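Probable starch synthase 4, chloroplastic/amyloplastic (Arabidopsis thaliana, PDB 6GNE) belongs to the starch synthases, plant plastid proteins of the two-domain GT-B glycosyltransferase fold, and holds adenosine-5'-diphosphate and glycans in this model. Local coordinates at residues A[168-173]-A[221-226]; A[143-148]-A[173-178]; A[10-15]-A[492-497]. All coordinates share one frame; numbering follows the deposited sequence.

All three contacts belong to one mixed sheet in the same half of the molecule and are largely buried, though their chemistry differs. Interactions 1 and 2 use opposite edges of strand 169-174 and share Thr-173: the first pairs it with strand 225-228 and leads to a glycan site away from the cleft, while the second pairs it with strand 141-145 and ends among the polar side chains that hold AC1. Interaction 3 is apolar packing of a helix near the C-terminus against strand 11-15, and it reaches the surface at Thr-495. It meets interaction 2 where Tyr-494 bonds His-143, and interaction 1 where Leu-493 and Ser-497 rest on Ile-225.

Interaction 1: residues A[168-173]-A[221-226]; sequences ARICFT and IFSNIV. With GLC (alpha-D-glucopyranose), chain D.
Asn-224 OD1 takes the place of a backbone carbonyl, accepting the backbone N of Ile-170 at 3.0 Å, almost straight (171° at the hydrogen) and on a lone pair in the carbonyl plane. The main chain then takes over, with Phe-172 N giving to Ile-225 O at 2.8 Å and Ile-225 N to Ile-170 O at 3.1 Å. Asn-224 N adds a weak bond to the same Ile-170 O.

CG of Asn-224 sits anti to its carbonyl carbon (chi1 -57°), which lays the amide against one face of the Arg-169 guanidinium. Guanidinium and amide planes are only 15° apart and stacked, OD1 lying over the centre of the guanidinium. Arg-169 NH1 also has a weak bond to Ser-497 O, and Asn-224 ND2 a weak one to a glucose.

Strands 169-174 and 225-228 run parallel, joined by a long connection that ends in helix 215-222, an elaborated beta-alpha-beta crossover of the Rossmann-like N-terminal domain of the GT-B fold. Ser-223, just past that helix, turns its hydroxyl back to Ala-219 O; its OG also packs 3.4 Å from Phe-172 CB.

On one face of the sheet Cys-171 SG lies 3.8 Å from Ile-225 CG2, on the side that helix 484-499 covers by touching Ile-225. On the other, Val-226 CG1 approaches the rim of the Phe-172 ring, 4.2 Å from CD2. Further out, the Phe-222 ring meets the chain D glucose obliquely, its CE1 next to the sugar O5, in a glycan pocket that Trp-157 and Asp-158 complete.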
loop_
_atom_site.group_PDB
_atom_site.type_symbol
_atom_site.label_atom_id
_atom_site.label_comp_id
_atom_site.label_asym_id
_atom_site.label_seq_id
_atom_site.Cartn_x
_atom_site.Cartn_y
_atom_site.Cartn_z
ATOM N N ALA A 168 -6.103 -25.416 4.359
ATOM C CA ALA A 168 -5.339 -24.185 4.438
ATOM C C ALA A 168 -5.122 -23.651 5.842
ATOM O O ALA A 168 -5.928 -23.828 6.732
ATOM C CB ALA A 168 -6.004 -23.118 3.593
ATOM N N ARG A 169 -3.983 -22.999 6.007
ATOM C CA ARG A 169 -3.736 -22.032 7.071
ATOM C C ARG A 169 -4.131 -20.632 6.584
ATOM O O ARG A 169 -3.955 -20.312 5.405
ATOM C CB ARG A 169 -2.252 -21.979 7.391
ATOM C CG ARG A 169 -1.799 -22.674 8.638
ATOM C CD ARG A 169 -1.772 -24.171 8.518
ATOM N NE ARG A 169 -2.933 -24.742 9.174
ATOM C CZ ARG A 169 -3.061 -24.906 10.496
ATOM N NH1 ARG A 169 -2.110 -24.466 11.335
ATOM N NH2 ARG A 169 -4.165 -25.493 10.987
ATOM N N ILE A 170 -4.594 -19.798 7.514
ATOM C CA ILE A 170 -5.018 -18.431 7.208
ATOM C C ILE A 170 -3.949 -17.441 7.655
ATOM O O ILE A 170 -3.474 -17.478 8.802
ATOM C CB ILE A 170 -6.386 -18.087 7.856
ATOM C CG1 ILE A 170 -7.446 -19.163 7.528
ATOM C CG2 ILE A 170 -6.882 -16.716 7.407
ATOM C CD1 ILE A 170 -7.576 -19.481 6.062
ATOM N N CYS A 171 -3.544 -16.579 6.721
ATOM C CA CYS A 171 -2.667 -15.458 7.010
ATOM C C CYS A 171 -3.473 -14.187 6.804
ATOM O O CYS A 171 -4.233 -14.049 5.833
ATOM C CB CYS A 171 -1.440 -15.485 6.102
ATOM S SG CYS A 171 -0.170 -14.220 6.422
ATOM N N PHE A 172 -3.329 -13.267 7.750
ATOM C CA PHE A 172 -3.949 -11.937 7.640
ATOM C C PHE A 172 -2.903 -10.844 7.744
ATOM O O PHE A 172 -2.127 -10.822 8.684
ATOM C CB PHE A 172 -4.993 -11.757 8.727
ATOM C CG PHE A 172 -5.594 -10.397 8.745
ATOM C CD1 PHE A 172 -6.377 -9.975 7.707
ATOM C CD2 PHE A 172 -5.404 -9.548 9.815
ATOM C CE1 PHE A 172 -6.948 -8.724 7.704
ATOM C CE2 PHE A 172 -5.984 -8.296 9.842
ATOM C CZ PHE A 172 -6.755 -7.883 8.774
ATOM N N THR A 173 -2.857 -9.961 6.765
ATOM C CA THR A 173 -2.009 -8.778 6.841
ATOM C C THR A 173 -2.924 -7.548 7.031
ATOM O O THR A 173 -3.841 -7.351 6.237
ATOM C CB THR A 173 -1.126 -8.662 5.594
ATOM O OG1 THR A 173 -0.240 -9.778 5.534
ATOM C CG2 THR A 173 -0.301 -7.362 5.598
ATOM N N ILE A 221 -7.817 -12.773 15.605
ATOM C CA ILE A 221 -8.153 -13.941 16.423
ATOM C C ILE A 221 -8.160 -15.244 15.627
ATOM O O ILE A 221 -7.542 -16.215 15.997
ATOM C CB ILE A 221 -9.471 -13.688 17.174
ATOM C CG1 ILE A 221 -9.219 -12.556 18.207
ATOM C CG2 ILE A 221 -9.966 -14.943 17.896
ATOM C CD1 ILE A 221 -10.473 -11.920 18.721
ATOM N N PHE A 222 -8.842 -15.236 14.503
ATOM C CA PHE A 222 -9.051 -16.454 13.702
ATOM C C PHE A 222 -7.930 -16.850 12.739
ATOM O O PHE A 222 -8.004 -17.902 12.144
ATOM C CB PHE A 222 -10.398 -16.353 12.956
ATOM C CG PHE A 222 -11.576 -16.523 13.855
ATOM C CD1 PHE A 222 -12.115 -17.782 14.042
ATOM C CD2 PHE A 222 -12.143 -15.451 14.546
ATOM C CE1 PHE A 222 -13.210 -17.981 14.882
ATOM C CE2 PHE A 222 -13.205 -15.651 15.417
ATOM C CZ PHE A 222 -13.742 -16.919 15.571
ATOM N N SER A 223 -6.901 -16.034 12.563
ATOM C CA SER A 223 -5.860 -16.339 11.592
ATOM C C SER A 223 -4.741 -17.070 12.279
ATOM O O SER A 223 -4.496 -16.839 13.435
ATOM C CB SER A 223 -5.354 -15.061 10.946
ATOM O OG SER A 223 -6.423 -14.394 10.285
ATOM N N ASN A 224 -4.054 -17.934 11.551
ATOM C CA ASN A 224 -2.884 -18.647 12.076
ATOM C C ASN A 224 -1.611 -17.792 12.049
ATOM O O ASN A 224 -0.656 -18.076 12.797
ATOM C CB ASN A 224 -2.643 -19.922 11.257
ATOM C CG ASN A 224 -3.844 -20.822 11.247
ATOM O OD1 ASN A 224 -4.564 -20.968 10.231
ATOM N ND2 ASN A 224 -4.109 -21.391 12.393
ATOM N N ILE A 225 -1.596 -16.783 11.157
ATOM C CA ILE A 225 -0.476 -15.868 10.995
ATOM C C ILE A 225 -1.059 -14.475 10.845
ATOM O O ILE A 225 -1.957 -14.272 10.025
ATOM C CB ILE A 225 0.375 -16.188 9.713
ATOM C CG1 ILE A 225 0.871 -17.643 9.697
ATOM C CG2 ILE A 225 1.585 -15.271 9.602
ATOM C CD1 ILE A 225 1.266 -18.131 8.309
ATOM N N VAL A 226 -0.542 -13.511 11.616
ATOM C CA VAL A 226 -0.973 -12.109 11.488
ATOM C C VAL A 226 0.231 -11.239 11.291
ATOM O O VAL A 226 1.129 -11.244 12.131
ATOM C CB VAL A 226 -1.725 -11.611 12.746
ATOM C CG1 VAL A 226 -2.277 -10.205 12.491
ATOM C CG2 VAL A 226 -2.826 -12.621 13.183
HETATM C C1 GLC D . -10.189 -20.422 15.420
HETATM C C2 GLC D . -9.444 -19.440 16.333
HETATM C C3 GLC D . -9.895 -19.568 17.786
HETATM C C4 GLC D . -11.419 -19.402 17.797
HETATM C C5 GLC D . -11.999 -20.594 17.013
HETATM C C6 GLC D . -13.524 -20.730 17.067
HETATM O O2 GLC D . -8.034 -19.620 16.258
HETATM O O3 GLC D . -9.265 -18.594 18.631
HETATM O O4 GLC D . -11.959 -19.237 19.123
HETATM O O5 GLC D . -11.597 -20.432 15.646
HETATM O O6 GLC D . -14.040 -21.409 15.906
#

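Interaction 2: residues A[143-148]-A[173-178]; sequences HCHDWQ and TCHNFE. With AC1 (4,6-dideoxy-4-{[(1S,4R,5S,6S)-4,5,6-trihydroxy-3-(hydroxymethyl)cyclohex-2-en-1-yl]amino}-alpha-D-glucopyranose), chain C; GLC (alpha-D-glucopyranose), chain B.
His-143 carries its CG anti to the backbone N (chi1 -167°) while Thr-173 sets OG1 beside its own N (chi1 -63°), and the two bring NE2 and OG1 to 2.7 Å, the hydroxyl in line with the imidazole edge. The other ring nitrogen of His-143, ND1, goes to Tyr-494. Two residues on, His-145 and His-175 meet rim to rim, neither ring over the other: His-145 ND1 and His-175 NE2 are 3.1 Å apart in a hydrogen bond lying near the plane of each ring.

Asp-146 is gripped through both its backbone N and its carboxylate. The N bonds Thr-173 O at 2.9 Å, and the carboxylate reaches over to the backbone of His-175, where OD1 takes the N-H at 2.6 Å on the syn lone pair. Carboxylate and imidazole stand steeply to each other, 68° apart, with OD1 at the ring edge near CD2.

Both residues then bond AC1. Asp-146 OD2 accepts from AC1 O3 at 2.9 Å, and His-175 ND1 donates to AC1 O6B at 2.7 Å, so each ring nitrogen of His-175 has a partner, which should hold the ring's rotation. From Asp-146 the chain enters a short, weakly bonded helix, where Trp-147 NE1 and Gln-148 NE2 donate to O2 and O3 of the chain B glucose.

These residues line the cleft between the two GT-B domains, where Glu-397 and Gly-400 also bond AC1. Strand 11-15 flanks strand 141-145 on its far edge, and helix 27-41 covers His-175 through Leu-28 and Val-31.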
loop_
_atom_site.group_PDB
_atom_site.type_symbol
_atom_site.label_atom_id
_atom_site.label_comp_id
_atom_site.label_asym_id
_atom_site.label_seq_id
_atom_site.Cartn_x
_atom_site.Cartn_y
_atom_site.Cartn_z
ATOM N N HIS A 143 -4.181 -16.115 2.132
ATOM C CA HIS A 143 -3.654 -14.881 2.686
ATOM C C HIS A 143 -4.642 -13.767 2.388
ATOM O O HIS A 143 -4.841 -13.431 1.247
ATOM C CB HIS A 143 -2.283 -14.623 2.070
ATOM C CG HIS A 143 -1.484 -13.572 2.763
ATOM N ND1 HIS A 143 -0.120 -13.494 2.648
ATOM C CD2 HIS A 143 -1.847 -12.563 3.596
ATOM C CE1 HIS A 143 0.325 -12.460 3.345
ATOM N NE2 HIS A 143 -0.705 -11.884 3.936
ATOM N N CYS A 144 -5.268 -13.195 3.405
ATOM C CA CYS A 144 -6.197 -12.092 3.189
ATOM C C CYS A 144 -5.639 -10.730 3.667
ATOM O O CYS A 144 -4.709 -10.679 4.466
ATOM C CB CYS A 144 -7.558 -12.430 3.798
ATOM S SG CYS A 144 -7.604 -12.760 5.578
ATOM N N HIS A 145 -6.189 -9.632 3.149
ATOM C CA HIS A 145 -5.641 -8.258 3.353
ATOM C C HIS A 145 -6.667 -7.225 3.839
ATOM O O HIS A 145 -7.676 -6.968 3.181
ATOM C CB HIS A 145 -5.008 -7.795 2.063
ATOM C CG HIS A 145 -3.932 -8.713 1.591
ATOM N ND1 HIS A 145 -2.593 -8.487 1.854
ATOM C CD2 HIS A 145 -3.992 -9.904 0.952
ATOM C CE1 HIS A 145 -1.875 -9.474 1.346
ATOM N NE2 HIS A 145 -2.702 -10.351 0.802
ATOM N N ASP A 146 -6.410 -6.652 5.019
ATOM C CA ASP A 146 -7.172 -5.504 5.556
ATOM C C ASP A 146 -8.627 -5.826 5.857
ATOM O O ASP A 146 -9.065 -6.963 5.670
ATOM C CB ASP A 146 -6.999 -4.244 4.672
ATOM C CG ASP A 146 -5.784 -3.436 5.038
ATOM O OD1 ASP A 146 -4.836 -4.020 5.572
ATOM O OD2 ASP A 146 -5.753 -2.206 4.846
ATOM N N TRP A 147 -9.375 -4.842 6.353
ATOM C CA TRP A 147 -10.706 -5.118 6.880
ATOM C C TRP A 147 -11.637 -5.694 5.825
ATOM O O TRP A 147 -12.466 -6.543 6.159
ATOM C CB TRP A 147 -11.310 -3.882 7.578
ATOM C CG TRP A 147 -11.864 -2.841 6.657
ATOM C CD1 TRP A 147 -11.233 -1.732 6.202
ATOM C CD2 TRP A 147 -13.180 -2.826 6.080
ATOM N NE1 TRP A 147 -12.071 -1.028 5.371
ATOM C CE2 TRP A 147 -13.269 -1.676 5.278
ATOM C CE3 TRP A 147 -14.283 -3.679 6.168
ATOM C CZ2 TRP A 147 -14.426 -1.341 4.573
ATOM C CZ3 TRP A 147 -15.439 -3.357 5.473
ATOM C CH2 TRP A 147 -15.503 -2.192 4.680
ATOM N N GLN A 148 -11.485 -5.281 4.572
ATOM C CA GLN A 148 -12.382 -5.734 3.506
ATOM C C GLN A 148 -12.421 -7.271 3.326
ATOM O O GLN A 148 -13.478 -7.849 3.063
ATOM C CB GLN A 148 -12.038 -5.063 2.175
ATOM C CG GLN A 148 -12.341 -3.562 2.124
ATOM C CD GLN A 148 -11.170 -2.681 2.586
ATOM O OE1 GLN A 148 -10.258 -3.152 3.269
ATOM N NE2 GLN A 148 -11.196 -1.397 2.199
ATOM N N THR A 173 -2.857 -9.961 6.765
ATOM C CA THR A 173 -2.009 -8.778 6.841
ATOM C C THR A 173 -2.924 -7.548 7.031
ATOM O O THR A 173 -3.841 -7.351 6.237
ATOM C CB THR A 173 -1.126 -8.662 5.594
ATOM O OG1 THR A 173 -0.240 -9.778 5.534
ATOM C CG2 THR A 173 -0.301 -7.362 5.598
ATOM N N CYS A 174 -2.704 -6.771 8.103
ATOM C CA CYS A 174 -3.287 -5.406 8.199
ATOM C C CYS A 174 -2.248 -4.375 7.804
ATOM O O CYS A 174 -1.180 -4.267 8.457
ATOM C CB CYS A 174 -3.835 -5.078 9.598
ATOM S SG CYS A 174 -4.833 -3.559 9.588
ATOM N N HIS A 175 -2.570 -3.650 6.734
ATOM C CA HIS A 175 -1.701 -2.623 6.146
ATOM C C HIS A 175 -1.942 -1.209 6.763
ATOM O O HIS A 175 -1.153 -0.263 6.530
ATOM C CB HIS A 175 -1.940 -2.529 4.643
ATOM C CG HIS A 175 -1.642 -3.778 3.882
ATOM N ND1 HIS A 175 -0.602 -3.858 2.985
ATOM C CD2 HIS A 175 -2.287 -4.963 3.818
ATOM C CE1 HIS A 175 -0.596 -5.054 2.433
ATOM N NE2 HIS A 175 -1.603 -5.747 2.929
ATOM N N ASN A 176 -3.039 -1.052 7.500
ATOM C CA ASN A 176 -3.289 0.146 8.307
ATOM C C ASN A 176 -4.362 -0.142 9.344
ATOM O O ASN A 176 -5.538 -0.267 9.000
ATOM C CB ASN A 176 -3.701 1.345 7.403
ATOM C CG ASN A 176 -3.861 2.658 8.175
ATOM O OD1 ASN A 176 -3.725 2.692 9.385
ATOM N ND2 ASN A 176 -4.156 3.737 7.472
ATOM N N PHE A 177 -3.960 -0.222 10.612
ATOM C CA PHE A 177 -4.904 -0.533 11.720
ATOM C C PHE A 177 -5.882 0.594 12.035
ATOM O O PHE A 177 -6.743 0.452 12.871
ATOM C CB PHE A 177 -4.158 -0.926 12.992
ATOM C CG PHE A 177 -3.569 -2.309 12.961
ATOM C CD1 PHE A 177 -4.332 -3.412 13.267
ATOM C CD2 PHE A 177 -2.225 -2.503 12.658
ATOM C CE1 PHE A 177 -3.784 -4.681 13.246
ATOM C CE2 PHE A 177 -1.663 -3.766 12.667
ATOM C CZ PHE A 177 -2.442 -4.864 12.953
ATOM N N GLU A 178 -5.730 1.735 11.399
ATOM C CA GLU A 178 -6.766 2.744 11.427
ATOM C C GLU A 178 -8.075 2.232 10.871
ATOM O O GLU A 178 -9.121 2.587 11.361
ATOM C CB GLU A 178 -6.308 3.962 10.637
ATOM C CG GLU A 178 -7.217 5.179 10.793
ATOM C CD GLU A 178 -6.919 6.284 9.794
ATOM O OE1 GLU A 178 -6.074 6.038 8.837
ATOM O OE2 GLU A 178 -7.536 7.385 10.042
HETATM C C1 AC1 C . -6.713 1.297 1.960
HETATM O O2 AC1 C . -6.809 -0.325 3.761
HETATM C C2 AC1 C . -5.922 0.312 2.827
HETATM C C4A AC1 C . 1.368 1.015 3.625
HETATM C C3 AC1 C . -4.731 0.997 3.515
HETATM O O3 AC1 C . -4.027 -0.012 4.244
HETATM C C4 AC1 C . -3.848 1.684 2.469
HETATM N N4A AC1 C . -2.627 2.312 3.006
HETATM C C5 AC1 C . -4.751 2.689 1.750
HETATM O O5 AC1 C . -5.814 1.993 1.094
HETATM C C6 AC1 C . -4.041 3.469 0.657
HETATM C C1B AC1 C . -1.546 1.582 3.684
HETATM C C2B AC1 C . -0.530 2.492 4.420
HETATM O O2B AC1 C . -0.953 3.867 4.512
HETATM C C3B AC1 C . 0.888 2.438 3.863
HETATM O O3B AC1 C . 1.742 2.966 4.874
HETATM O O4 AC1 C . 2.660 1.054 3.016
HETATM C C5B AC1 C . 0.390 0.233 2.799
HETATM C C7B AC1 C . -0.913 0.536 2.787
HETATM C C6B AC1 C . 0.867 -0.964 2.011
HETATM O O6B AC1 C . 1.374 -1.978 2.886
HETATM C C1 GLC B . -11.409 3.646 2.690
HETATM C C2 GLC B . -11.159 2.142 2.793
HETATM C C3 GLC B . -9.751 1.868 3.317
HETATM C C4 GLC B . -8.755 2.515 2.362
HETATM C C5 GLC B . -9.018 4.012 2.326
HETATM C C6 GLC B . -8.100 4.703 1.324
HETATM O O2 GLC B . -12.164 1.549 3.613
HETATM O O3 GLC B . -9.493 0.471 3.392
HETATM O O4 GLC B . -7.419 2.234 2.773
HETATM O O5 GLC B . -10.375 4.265 1.927
HETATM O O6 GLC B . -8.519 6.063 1.161
#

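Interaction 3: residues A[10-15]-A[492-497]; sequences LYVVHI and ELYTRS
Tyr-494 OH, reaching in from the helix, bonds His-143 ND1 on the neighbouring strand while lying 3.8 Å from both CE1 and NE2 of His-14, a packing contact. A buried hydroxyl is thus satisfied while its flank rests on the His-14 imidazole. His-14 ND1 and His-145 NE2 share a hydrogen bond, and the His-14 ring meets those of His-143 and His-145 with planes turned by roughly 30° and 25°.

Nearer the helix the contact is apolar. Val-12 points at the helix and sets CG1 3.9 Å from Tyr-494 CE2, the two side chains crossing at about a right angle. Leu-10 comes in nearer the root of the tyrosine: its CD1 is 3.7 Å from Tyr-494 CB and 4.0 Å from CG2 of Thr-495. CG of Tyr-494 lies anti to the carbonyl carbon (chi1 -67°), which sends the ring off the helix toward strand 11-15. Thr-495, at the solvent edge, turns OG1 back to the carbonyl of Glu-491 one helical turn earlier and leaves its methyl to Leu-10.

Strand 11-15 opens the N-terminal domain, between parallel strands 45-51 and 141-145, whereas helix 484-499 is the last of the modelled chain. Packing of the C-terminal helix back on the N-terminal domain is a familiar feature of GT-B proteins. The same helix also covers Ile-225 of strand 225-228 through Leu-493 and Ser-497.

Between these two segments, then, adhesion is van der Waals alone, while Tyr-494 makes its hydrogen bond to His-143 on the strand next door, which probably fixes how deep its ring sits.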
loop_
_atom_site.group_PDB
_atom_site.type_symbol
_atom_site.label_atom_id
_atom_site.label_comp_id
_atom_site.label_asym_id
_atom_site.label_seq_id
_atom_site.Cartn_x
_atom_site.Cartn_y
_atom_site.Cartn_z
ATOM N N LEU A 10 4.380 -24.445 -2.087
ATOM C CA LEU A 10 3.029 -24.227 -1.577
ATOM C C LEU A 10 2.086 -23.653 -2.619
ATOM O O LEU A 10 2.510 -23.003 -3.563
ATOM C CB LEU A 10 3.059 -23.288 -0.380
ATOM C CG LEU A 10 3.958 -23.759 0.768
ATOM C CD1 LEU A 10 4.065 -22.663 1.805
ATOM C CD2 LEU A 10 3.472 -25.064 1.373
ATOM N N TYR A 11 0.794 -23.913 -2.412
ATOM C CA TYR A 11 -0.283 -23.316 -3.173
ATOM C C TYR A 11 -0.890 -22.218 -2.275
ATOM O O TYR A 11 -1.496 -22.501 -1.229
ATOM C CB TYR A 11 -1.303 -24.381 -3.582
ATOM C CG TYR A 11 -2.575 -23.883 -4.280
ATOM C CD1 TYR A 11 -2.647 -22.624 -4.900
ATOM C CD2 TYR A 11 -3.703 -24.702 -4.343
ATOM C CE1 TYR A 11 -3.808 -22.208 -5.544
ATOM C CE2 TYR A 11 -4.868 -24.286 -4.961
ATOM C CZ TYR A 11 -4.915 -23.052 -5.569
ATOM O OH TYR A 11 -6.067 -22.645 -6.165
ATOM N N VAL A 12 -0.696 -20.973 -2.708
ATOM C CA VAL A 12 -1.023 -19.781 -1.932
ATOM C C VAL A 12 -2.064 -18.951 -2.676
ATOM O O VAL A 12 -1.818 -18.508 -3.801
ATOM C CB VAL A 12 0.241 -18.921 -1.761
ATOM C CG1 VAL A 12 -0.038 -17.725 -0.871
ATOM C CG2 VAL A 12 1.394 -19.769 -1.235
ATOM N N VAL A 13 -3.210 -18.733 -2.042
ATOM C CA VAL A 13 -4.234 -17.838 -2.590
ATOM C C VAL A 13 -4.314 -16.518 -1.803
ATOM O O VAL A 13 -4.378 -16.528 -0.583
ATOM C CB VAL A 13 -5.610 -18.513 -2.640
ATOM C CG1 VAL A 13 -6.651 -17.591 -3.269
ATOM C CG2 VAL A 13 -5.520 -19.768 -3.483
ATOM N N HIS A 14 -4.275 -15.392 -2.512
ATOM C CA HIS A 14 -4.429 -14.062 -1.898
ATOM C C HIS A 14 -5.804 -13.546 -2.247
ATOM O O HIS A 14 -6.180 -13.512 -3.409
ATOM C CB HIS A 14 -3.372 -13.078 -2.399
ATOM C CG HIS A 14 -2.012 -13.341 -1.871
ATOM N ND1 HIS A 14 -1.454 -12.598 -0.862
ATOM C CD2 HIS A 14 -1.099 -14.288 -2.191
ATOM C CE1 HIS A 14 -0.254 -13.080 -0.579
ATOM N NE2 HIS A 14 -0.016 -14.109 -1.372
ATOM N N ILE A 15 -6.548 -13.135 -1.239
ATOM C CA ILE A 15 -7.854 -12.540 -1.449
ATOM C C ILE A 15 -7.697 -11.101 -0.978
ATOM O O ILE A 15 -7.303 -10.868 0.157
ATOM C CB ILE A 15 -8.944 -13.277 -0.630
ATOM C CG1 ILE A 15 -9.052 -14.733 -1.105
ATOM C CG2 ILE A 15 -10.290 -12.574 -0.716
ATOM C CD1 ILE A 15 -9.808 -15.643 -0.139
ATOM N N GLU A 492 8.690 -18.434 5.293
ATOM C CA GLU A 492 9.024 -19.154 6.541
ATOM C C GLU A 492 7.849 -19.202 7.514
ATOM O O GLU A 492 7.693 -20.201 8.201
ATOM C CB GLU A 492 10.286 -18.595 7.233
ATOM C CG GLU A 492 11.598 -18.915 6.487
ATOM C CD GLU A 492 12.844 -18.094 6.925
ATOM O OE1 GLU A 492 12.718 -17.077 7.686
ATOM O OE2 GLU A 492 13.973 -18.478 6.489
ATOM N N LEU A 493 7.022 -18.148 7.551
ATOM C CA LEU A 493 5.782 -18.177 8.323
ATOM C C LEU A 493 4.778 -19.167 7.752
ATOM O O LEU A 493 4.160 -19.908 8.517
ATOM C CB LEU A 493 5.160 -16.789 8.451
ATOM C CG LEU A 493 5.947 -15.742 9.249
ATOM C CD1 LEU A 493 5.356 -14.352 9.014
ATOM C CD2 LEU A 493 6.077 -16.046 10.751
ATOM N N TYR A 494 4.637 -19.184 6.424
ATOM C CA TYR A 494 3.752 -20.129 5.731
ATOM C C TYR A 494 4.122 -21.587 5.990
ATOM O O TYR A 494 3.263 -22.385 6.375
ATOM C CB TYR A 494 3.784 -19.927 4.212
ATOM C CG TYR A 494 3.214 -18.642 3.628
ATOM C CD1 TYR A 494 2.493 -17.714 4.393
ATOM C CD2 TYR A 494 3.376 -18.375 2.273
ATOM C CE1 TYR A 494 1.984 -16.558 3.828
ATOM C CE2 TYR A 494 2.877 -17.233 1.705
ATOM C CZ TYR A 494 2.174 -16.330 2.486
ATOM O OH TYR A 494 1.674 -15.212 1.884
ATOM N N THR A 495 5.385 -21.938 5.738
ATOM C CA THR A 495 5.862 -23.317 5.941
ATOM C C THR A 495 5.756 -23.754 7.400
ATOM O O THR A 495 5.300 -24.851 7.660
ATOM C CB THR A 495 7.305 -23.541 5.438
ATOM O OG1 THR A 495 8.153 -22.497 5.920
ATOM C CG2 THR A 495 7.361 -23.572 3.916
ATOM N N ARG A 496 6.147 -22.898 8.342
ATOM C CA ARG A 496 6.114 -23.229 9.770
ATOM C C ARG A 496 4.697 -23.453 10.262
ATOM O O ARG A 496 4.475 -24.347 11.093
ATOM C CB ARG A 496 6.812 -22.158 10.605
ATOM C CG ARG A 496 7.018 -22.461 12.085
ATOM C CD ARG A 496 8.222 -21.710 12.680
ATOM N NE ARG A 496 8.019 -20.241 12.796
ATOM C CZ ARG A 496 8.720 -19.267 12.187
ATOM N NH1 ARG A 496 9.758 -19.517 11.372
ATOM N NH2 ARG A 496 8.377 -17.993 12.411
ATOM N N SER A 497 3.742 -22.699 9.724
ATOM C CA SER A 497 2.332 -22.913 10.051
ATOM C C SER A 497 1.738 -24.199 9.443
ATOM O O SER A 497 0.972 -24.892 10.094
ATOM C CB SER A 497 1.503 -21.718 9.617
ATOM O OG SER A 497 0.263 -21.731 10.282
#